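Local coordinates for protein DUF199/WhiA (Thermotoga maritima, PDB 3HYI) that is probably involved in cell division and chromosome segregation, joining a degenerate LAGLIDADG homing endonuclease domain to a C-terminal helix-turn-helix domain, at residues Val20-Arg25 / Leu63-Tyr68. Residues are numbered along the deposited sequence; the frame is centred on the assembly and turned at random.
Sequences VPFGSR and LNLMKY
The hydroxyl of Tyr68 and the backbone carbonyl of Phe22 share one water. Tyr68 OH is hydrogen-bonded to the water oxygen at 2.7 Å, and the water donates to Phe22 O, also at 2.7 Å. No direct hydrogen bond joins the two segments. Tyr68 CG stands anti to the backbone N (chi1 179°), which sends the ring from the end of helix 56-68 across to the loop. There it slides past the Phe22 side chain in the opposite direction. Tyr68 CD2 comes within 3.5 Å of Phe22 CB, and the two ring planes are inclined at 43°. The Tyr68 CE1 corner reaches Arg25 CA at 3.9 Å. This loop leads into helix 25-39 of the LAGLIDADG-like domain, where Ser24 is the N-cap and Ser24 OG is also hydrogen-bonded to Glu27 OE2. Phe22 turns its ring edge to the helix. Leu65 CD1 meets that edge at Phe22 CE1, 3.3 Å away, and Asn64 CB meets it at Phe22 CZ, 3.8 Å away. The Asn64 amide is almost perpendicular to the ring, and Asn64 ND2 is hydrogen-bonded to Val18 O. Val20 O lies above one face of the Phe22 ring, over its centre, 4.2 Å from the plane. With an alanine here instead of Tyr68, the bridging water is likely to lose its hydroxyl partner, and a gap would probably open beside Phe22 CB. Val28 of helix 25-39 touches both aromatic side chains.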
ATOM      1  N   VAL A  20     -11.624  -9.735  21.919  1.00 25.22           N
ATOM      2  CA  VAL A  20     -11.144  -8.526  22.596  1.00 25.26           C
ATOM      3  C   VAL A  20     -12.023  -8.265  23.833  1.00 25.18           C
ATOM      4  O   VAL A  20     -13.222  -8.514  23.791  1.00 25.11           O
ATOM      5  CB  VAL A  20     -11.168  -7.303  21.637  1.00 25.29           C
ATOM      6  CG1 VAL A  20     -11.076  -5.985  22.405  1.00 25.40           C
ATOM      7  CG2 VAL A  20     -10.039  -7.410  20.620  1.00 25.39           C
ATOM      8  N   PRO A  21     -11.428  -7.792  24.946  1.00 25.18           N
ATOM      9  CA  PRO A  21     -12.208  -7.549  26.170  1.00 25.22           C
ATOM     10  C   PRO A  21     -13.479  -6.696  26.016  1.00 25.08           C
ATOM     11  O   PRO A  21     -13.580  -5.873  25.106  1.00 25.25           O
ATOM     12  CB  PRO A  21     -11.208  -6.830  27.081  1.00 25.22           C
ATOM     13  CG  PRO A  21      -9.887  -7.312  26.634  1.00 25.19           C
ATOM     14  CD  PRO A  21      -9.997  -7.492  25.151  1.00 25.26           C
ATOM     15  N   PHE A  22     -14.436  -6.919  26.912  1.00 25.01           N
ATOM     16  CA  PHE A  22     -15.642  -6.097  27.013  1.00 24.89           C
ATOM     17  C   PHE A  22     -15.431  -5.127  28.174  1.00 24.65           C
ATOM     18  O   PHE A  22     -15.606  -5.488  29.339  1.00 24.76           O
ATOM     19  CB  PHE A  22     -16.877  -6.977  27.237  1.00 24.99           C
ATOM     20  CG  PHE A  22     -16.969  -8.136  26.284  1.00 25.10           C
ATOM     21  CD1 PHE A  22     -17.444  -7.959  24.992  1.00 25.37           C
ATOM     22  CD2 PHE A  22     -16.562  -9.401  26.676  1.00 25.66           C
ATOM     23  CE1 PHE A  22     -17.519  -9.034  24.113  1.00 25.52           C
ATOM     24  CE2 PHE A  22     -16.635 -10.477  25.803  1.00 25.89           C
ATOM     25  CZ  PHE A  22     -17.113 -10.290  24.520  1.00 25.71           C
ATOM     26  N   GLY A  23     -15.028  -3.903  27.841  1.00 24.38           N
ATOM     27  CA  GLY A  23     -14.585  -2.914  28.828  1.00 24.02           C
ATOM     28  C   GLY A  23     -15.599  -2.634  29.913  1.00 23.76           C
ATOM     29  O   GLY A  23     -15.263  -2.575  31.101  1.00 23.62           O
ATOM     30  N   SER A  24     -16.843  -2.466  29.486  1.00 23.44           N
ATOM     31  CA  SER A  24     -17.955  -2.175  30.368  1.00 23.21           C
ATOM     32  C   SER A  24     -19.218  -2.333  29.547  1.00 23.06           C
ATOM     33  O   SER A  24     -19.160  -2.504  28.329  1.00 23.10           O
ATOM     34  CB  SER A  24     -17.867  -0.745  30.911  1.00 23.23           C
ATOM     35  OG  SER A  24     -17.847   0.205  29.856  1.00 23.35           O
ATOM     36  N   ARG A  25     -20.355  -2.265  30.218  1.00 22.89           N
ATOM     37  CA  ARG A  25     -21.649  -2.343  29.558  1.00 22.89           C
ATOM     38  C   ARG A  25     -21.832  -1.237  28.508  1.00 22.55           C
ATOM     39  O   ARG A  25     -22.428  -1.453  27.454  1.00 22.41           O
ATOM     40  CB  ARG A  25     -22.737  -2.234  30.616  1.00 22.93           C
ATOM     41  CG  ARG A  25     -24.105  -2.425  30.074  1.00 23.84           C
ATOM     42  CD  ARG A  25     -25.141  -2.267  31.145  1.00 25.21           C
ATOM     43  NE  ARG A  25     -26.423  -2.021  30.502  1.00 26.59           N
ATOM     44  CZ  ARG A  25     -27.262  -2.966  30.083  1.00 27.47           C
ATOM     45  NH1 ARG A  25     -26.995  -4.260  30.269  1.00 27.60           N
ATOM     46  NH2 ARG A  25     -28.391  -2.607  29.485  1.00 28.07           N
ATOM     47  N   LEU A  63     -22.499 -12.075  18.443  1.00 21.42           N
ATOM     48  CA  LEU A  63     -23.055 -13.061  19.366  1.00 21.44           C
ATOM     49  C   LEU A  63     -22.457 -12.916  20.761  1.00 21.48           C
ATOM     50  O   LEU A  63     -23.169 -13.048  21.759  1.00 21.46           O
ATOM     51  CB  LEU A  63     -22.847 -14.490  18.848  1.00 21.33           C
ATOM     52  CG  LEU A  63     -23.631 -14.909  17.599  1.00 21.27           C
ATOM     53  CD1 LEU A  63     -23.384 -16.390  17.299  1.00 21.39           C
ATOM     54  CD2 LEU A  63     -25.121 -14.636  17.738  1.00 20.61           C
ATOM     55  N   ASN A  64     -21.157 -12.640  20.831  1.00 21.61           N
ATOM     56  CA  ASN A  64     -20.493 -12.434  22.120  1.00 21.80           C
ATOM     57  C   ASN A  64     -20.974 -11.172  22.847  1.00 22.06           C
ATOM     58  O   ASN A  64     -21.060 -11.159  24.077  1.00 22.29           O
ATOM     59  CB  ASN A  64     -18.974 -12.394  21.948  1.00 21.67           C
ATOM     60  CG  ASN A  64     -18.388 -13.738  21.525  1.00 21.22           C
ATOM     61  OD1 ASN A  64     -19.043 -14.777  21.608  1.00 20.10           O
ATOM     62  ND2 ASN A  64     -17.135 -13.716  21.076  1.00 19.67           N
ATOM     63  N   LEU A  65     -21.279 -10.121  22.092  1.00 22.23           N
ATOM     64  CA  LEU A  65     -21.831  -8.886  22.665  1.00 22.48           C
ATOM     65  C   LEU A  65     -23.221  -9.118  23.245  1.00 22.50           C
ATOM     66  O   LEU A  65     -23.521  -8.677  24.356  1.00 22.56           O
ATOM     67  CB  LEU A  65     -21.893  -7.776  21.606  1.00 22.52           C
ATOM     68  CG  LEU A  65     -20.704  -6.814  21.474  1.00 22.71           C
ATOM     69  CD1 LEU A  65     -19.431  -7.391  22.039  1.00 23.15           C
ATOM     70  CD2 LEU A  65     -20.511  -6.432  20.011  1.00 22.15           C
ATOM     71  N   MET A  66     -24.065  -9.808  22.483  1.00 22.58           N
ATOM     72  CA  MET A  66     -25.420 -10.147  22.930  1.00 22.67           C
ATOM     73  C   MET A  66     -25.416 -11.072  24.149  1.00 22.54           C
ATOM     74  O   MET A  66     -26.312 -11.000  24.992  1.00 22.39           O
ATOM     75  CB  MET A  66     -26.211 -10.792  21.788  1.00 22.77           C
ATOM     76  CG  MET A  66     -26.538  -9.840  20.647  1.00 23.26           C
ATOM     77  SD  MET A  66     -27.500  -8.401  21.160  1.00 24.60           S
ATOM     78  CE  MET A  66     -29.149  -9.099  21.217  1.00 23.95           C
ATOM     79  N   LYS A  67     -24.407 -11.934  24.225  1.00 22.49           N
ATOM     80  CA  LYS A  67     -24.210 -12.821  25.370  1.00 22.55           C
ATOM     81  C   LYS A  67     -23.789 -12.029  26.609  1.00 22.56           C
ATOM     82  O   LYS A  67     -24.270 -12.294  27.710  1.00 22.38           O
ATOM     83  CB  LYS A  67     -23.154 -13.871  25.027  1.00 22.60           C
ATOM     84  CG  LYS A  67     -22.717 -14.776  26.169  1.00 22.81           C
ATOM     85  CD  LYS A  67     -21.593 -15.690  25.700  1.00 23.35           C
ATOM     86  CE  LYS A  67     -20.832 -16.309  26.858  1.00 23.68           C
ATOM     87  NZ  LYS A  67     -21.555 -17.470  27.437  1.00 23.17           N
ATOM     88  N   TYR A  68     -22.885 -11.069  26.422  1.00 22.62           N
ATOM     89  CA  TYR A  68     -22.473 -10.177  27.503  1.00 22.75           C
ATOM     90  C   TYR A  68     -23.683  -9.463  28.109  1.00 22.90           C
ATOM     91  O   TYR A  68     -23.781  -9.331  29.329  1.00 23.03           O
ATOM     92  CB  TYR A  68     -21.445  -9.147  27.007  1.00 22.59           C
ATOM     93  CG  TYR A  68     -20.983  -8.175  28.080  1.00 22.71           C
ATOM     94  CD1 TYR A  68     -21.787  -7.103  28.471  1.00 22.48           C
ATOM     95  CD2 TYR A  68     -19.747  -8.327  28.706  1.00 22.80           C
ATOM     96  CE1 TYR A  68     -21.379  -6.219  29.454  1.00 22.31           C
ATOM     97  CE2 TYR A  68     -19.329  -7.435  29.694  1.00 22.50           C
ATOM     98  CZ  TYR A  68     -20.152  -6.385  30.060  1.00 22.33           C
ATOM     99  OH  TYR A  68     -19.753  -5.498  31.031  1.00 22.06           O
TER
HETATM  100  O   HOH W   1     -17.130  -5.540  31.521  1.00 31.02           O